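Local coordinates for acetyl-CoA hydrolase/transferase family protein (Porphyromonas gingivalis, PDB 2NVV) that probably transfers coenzyme A between acyl-CoA thioesters and acetate or hydrolyses acetyl-CoA, and binds zinc, at residues 6-18 / 32-44. Numbering follows the deposited sequence.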
# COMPACT_ATOMS: atom_id res chain seq x y z
N ILE A 6 -6.27 -4.75 43.62
CA ILE A 6 -5.97 -3.41 44.09
C ILE A 6 -6.93 -2.37 43.53
O ILE A 6 -7.86 -2.69 42.79
CB ILE A 6 -4.54 -3.00 43.70
CG1 ILE A 6 -4.37 -3.09 42.18
CG2 ILE A 6 -3.53 -3.92 44.37
CD1 ILE A 6 -2.98 -2.74 41.69
N THR A 7 -6.69 -1.11 43.91
CA THR A 7 -7.53 -0.00 43.46
C THR A 7 -6.93 0.64 42.22
O THR A 7 -5.79 0.37 41.86
CB THR A 7 -7.65 1.08 44.54
OG1 THR A 7 -6.36 1.67 44.77
CG2 THR A 7 -8.14 0.47 45.83
N ALA A 8 -7.70 1.50 41.58
CA ALA A 8 -7.23 2.17 40.38
C ALA A 8 -6.14 3.16 40.75
O ALA A 8 -5.36 3.58 39.90
CB ALA A 8 -8.38 2.90 39.70
N GLU A 9 -6.08 3.52 42.02
CA GLU A 9 -5.09 4.47 42.50
C GLU A 9 -3.76 3.76 42.77
O GLU A 9 -2.70 4.30 42.48
CB GLU A 9 -5.58 5.16 43.76
CG GLU A 9 -6.78 6.07 43.58
CD GLU A 9 -8.08 5.31 43.31
OE1 GLU A 9 -8.34 4.31 44.01
OE2 GLU A 9 -8.85 5.73 42.42
N GLU A 10 -3.84 2.57 43.35
CA GLU A 10 -2.65 1.79 43.65
C GLU A 10 -2.01 1.34 42.34
O GLU A 10 -0.79 1.33 42.19
CB GLU A 10 -3.01 0.55 44.47
CG GLU A 10 -3.75 0.84 45.76
CD GLU A 10 -4.09 -0.42 46.54
OE1 GLU A 10 -3.15 -1.03 47.09
OE2 GLU A 10 -5.28 -0.79 46.60
N ALA A 11 -2.86 0.96 41.39
CA ALA A 11 -2.42 0.49 40.08
C ALA A 11 -1.69 1.59 39.34
O ALA A 11 -0.68 1.33 38.70
CB ALA A 11 -3.62 0.02 39.27
N ALA A 12 -2.20 2.81 39.43
CA ALA A 12 -1.59 3.96 38.76
C ALA A 12 -0.17 4.23 39.24
O ALA A 12 0.61 4.89 38.55
CB ALA A 12 -2.45 5.20 38.95
N GLU A 13 0.18 3.73 40.42
CA GLU A 13 1.50 3.94 40.98
C GLU A 13 2.56 3.14 40.23
O GLU A 13 3.75 3.43 40.33
CB GLU A 13 1.52 3.56 42.46
CG GLU A 13 0.62 4.44 43.34
CD GLU A 13 0.72 4.09 44.82
OE1 GLU A 13 1.86 4.07 45.34
OE2 GLU A 13 -0.32 3.82 45.46
N PHE A 14 2.12 2.13 39.47
CA PHE A 14 3.03 1.30 38.70
C PHE A 14 3.41 1.94 37.36
O PHE A 14 4.20 1.39 36.60
CB PHE A 14 2.43 -0.08 38.43
CG PHE A 14 2.28 -0.92 39.67
CD1 PHE A 14 1.14 -0.82 40.47
CD2 PHE A 14 3.28 -1.81 40.04
CE1 PHE A 14 1.01 -1.59 41.62
CE2 PHE A 14 3.15 -2.59 41.19
CZ PHE A 14 2.02 -2.48 41.98
N VAL A 15 2.83 3.11 37.08
CA VAL A 15 3.12 3.84 35.86
C VAL A 15 3.94 5.06 36.25
O VAL A 15 3.53 5.84 37.12
CB VAL A 15 1.83 4.29 35.13
CG1 VAL A 15 2.18 5.12 33.91
CG2 VAL A 15 1.00 3.07 34.73
N HIS A 16 5.09 5.23 35.61
CA HIS A 16 5.97 6.35 35.92
C HIS A 16 6.22 7.23 34.71
O HIS A 16 5.96 6.84 33.57
CB HIS A 16 7.30 5.82 36.45
CG HIS A 16 7.14 4.72 37.45
ND1 HIS A 16 6.80 4.95 38.76
CD2 HIS A 16 7.24 3.38 37.32
CE1 HIS A 16 6.70 3.80 39.40
NE2 HIS A 16 6.96 2.83 38.55
N HIS A 17 6.73 8.43 34.96
CA HIS A 17 7.01 9.36 33.87
C HIS A 17 7.96 8.70 32.89
O HIS A 17 8.90 8.00 33.29
CB HIS A 17 7.62 10.65 34.42
CG HIS A 17 8.25 11.50 33.36
ND1 HIS A 17 9.60 11.77 33.32
CD2 HIS A 17 7.71 12.13 32.29
CE1 HIS A 17 9.87 12.52 32.27
NE2 HIS A 17 8.74 12.75 31.63
N ASN A 18 7.71 8.93 31.61
CA ASN A 18 8.55 8.39 30.54
C ASN A 18 8.35 6.90 30.27
O ASN A 18 9.06 6.32 29.46
CB ASN A 18 10.02 8.67 30.83
CG ASN A 18 10.81 8.95 29.57
OD1 ASN A 18 10.55 9.94 28.87
ND2 ASN A 18 11.79 8.09 29.28
N PRO A 32 -9.25 -0.18 28.87
CA PRO A 32 -9.35 0.05 30.30
C PRO A 32 -10.09 1.39 30.48
O PRO A 32 -9.90 2.31 29.69
CB PRO A 32 -7.89 0.10 30.75
CG PRO A 32 -7.18 0.61 29.52
CD PRO A 32 -7.83 -0.20 28.45
N LYS A 33 -10.93 1.50 31.52
CA LYS A 33 -11.72 2.70 31.74
C LYS A 33 -11.54 3.45 33.07
O LYS A 33 -12.00 4.58 33.22
CB LYS A 33 -13.20 2.34 31.59
CG LYS A 33 -13.55 1.69 30.28
CD LYS A 33 -14.90 1.01 30.36
CE LYS A 33 -15.29 0.40 29.02
NZ LYS A 33 -14.40 -0.71 28.61
N VAL A 34 -10.87 2.83 34.04
CA VAL A 34 -10.70 3.50 35.33
C VAL A 34 -9.25 3.79 35.74
O VAL A 34 -8.97 4.78 36.42
CB VAL A 34 -11.43 2.69 36.44
CG1 VAL A 34 -10.62 1.48 36.82
CG2 VAL A 34 -11.71 3.57 37.65
N VAL A 35 -8.32 2.96 35.31
CA VAL A 35 -6.93 3.19 35.66
C VAL A 35 -6.32 4.40 34.94
O VAL A 35 -5.65 5.22 35.56
CB VAL A 35 -6.07 1.94 35.39
CG1 VAL A 35 -4.59 2.26 35.63
CG2 VAL A 35 -6.51 0.82 36.32
N PRO A 36 -6.52 4.52 33.61
CA PRO A 36 -5.93 5.68 32.93
C PRO A 36 -6.30 7.03 33.55
O PRO A 36 -5.50 7.98 33.51
CB PRO A 36 -6.41 5.52 31.48
CG PRO A 36 -7.58 4.59 31.58
CD PRO A 36 -7.18 3.62 32.64
N ALA A 37 -7.49 7.13 34.13
CA ALA A 37 -7.92 8.36 34.77
C ALA A 37 -7.11 8.58 36.05
O ALA A 37 -6.80 9.72 36.42
CB ALA A 37 -9.41 8.29 35.09
N ALA A 38 -6.79 7.49 36.73
CA ALA A 38 -6.01 7.55 37.97
C ALA A 38 -4.56 7.93 37.65
O ALA A 38 -3.87 8.50 38.50
CB ALA A 38 -6.05 6.21 38.67
N ILE A 39 -4.11 7.61 36.44
CA ILE A 39 -2.76 7.96 36.00
C ILE A 39 -2.76 9.46 35.77
O ILE A 39 -1.80 10.15 36.12
CB ILE A 39 -2.40 7.33 34.64
CG1 ILE A 39 -2.62 5.81 34.65
CG2 ILE A 39 -0.98 7.69 34.28
CD1 ILE A 39 -1.73 5.07 35.59
N ALA A 40 -3.84 9.94 35.17
CA ALA A 40 -4.00 11.36 34.87
C ALA A 40 -3.92 12.20 36.14
O ALA A 40 -3.23 13.21 36.16
CB ALA A 40 -5.32 11.59 34.17
N LYS A 41 -4.64 11.79 37.18
CA LYS A 41 -4.62 12.52 38.46
C LYS A 41 -3.16 12.62 38.89
O LYS A 41 -2.63 13.70 39.15
CB LYS A 41 -5.38 11.75 39.54
CG LYS A 41 -6.75 11.24 39.15
CD LYS A 41 -7.83 12.30 39.26
CE LYS A 41 -9.20 11.68 39.05
NZ LYS A 41 -10.29 12.69 39.09
N ARG A 42 -2.55 11.44 38.96
CA ARG A 42 -1.16 11.27 39.35
C ARG A 42 -0.24 12.14 38.50
O ARG A 42 0.70 12.74 39.01
CB ARG A 42 -0.81 9.80 39.20
CG ARG A 42 0.56 9.36 39.62
CD ARG A 42 0.69 7.87 39.37
NE ARG A 42 2.06 7.39 39.52
CZ ARG A 42 2.71 7.35 40.67
NH1 ARG A 42 2.10 7.75 41.78
NH2 ARG A 42 3.95 6.89 40.71
N ALA A 43 -0.52 12.22 37.21
CA ALA A 43 0.28 13.01 36.28
C ALA A 43 0.14 14.49 36.58
O ALA A 43 1.13 15.22 36.59
CB ALA A 43 -0.15 12.72 34.84
N ILE A 44 -1.09 14.93 36.80
CA ILE A 44 -1.37 16.32 37.09
C ILE A 44 -0.74 16.73 38.42
O ILE A 44 -0.18 17.81 38.54
CB ILE A 44 -2.90 16.59 37.15
CG1 ILE A 44 -3.51 16.39 35.76
CG2 ILE A 44 -3.17 18.00 37.67
CD1 ILE A 44 -5.02 16.55 35.70
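The guanidinium of Arg-42 lies with one face against the backbone of Glu-13, whose CA sits over the centre of the group, 3.6 Å from Arg-42 CZ. At its edge, near the plane, come Val-15 O and, farther off, ND1 of His-16, whose ring is turned 70° from the guanidinium. The Val-15 carbonyl takes a nearly straight hydrogen bond from Arg-42, NE to O 3.2 Å, with the donor only slightly off the line of the C=O bond. Arg-42 reaches it because CG stands anti to the backbone N (chi1 -177°) and the chain runs extended from there to NE, past the carbonyl of Ala-12. Glu-13 crosses this arm at about a right angle; its OE1 stays 5.1 Å from Arg-42 NH1, so any attraction between the two charges acts at a distance.

Beyond the arginine the contact is mainly apolar. Helix 8-12 and the 35-44 part of helix 35-47 cross at -63°, their axes 8.2 Å apart, a closeness permitted by alanines on both sides: Ala-12 CB meets Ala-38 CB at 3.7 Å, and Ala-8 packs against Ala-38 and the branches of Val-34. Both helices belong to the Rossmann-like N-terminal domain, with strand 20-23 of its parallel sheet between them in sequence. Ala-11 touches Ile-156 of strand 154-160 and Val-210 of strand 206-212, besides CG2 of Val-35, while helix 35-47 also packs against helix 65-73 through Pro-36 and Ala-40. Ile-39 projects its CD1 between Ala-12 CB and Val-15 CG2, 3.5 Å from the latter, while its CG2 faces Val-15 CG1. At the start of helix 8-12, Thr-7 and Glu-10 form a capping box: Thr-7 OG1 accepts from Glu-10 N at 3.0 Å, and Glu-10 OE2 receives Thr-7 N from above the carboxylate plane.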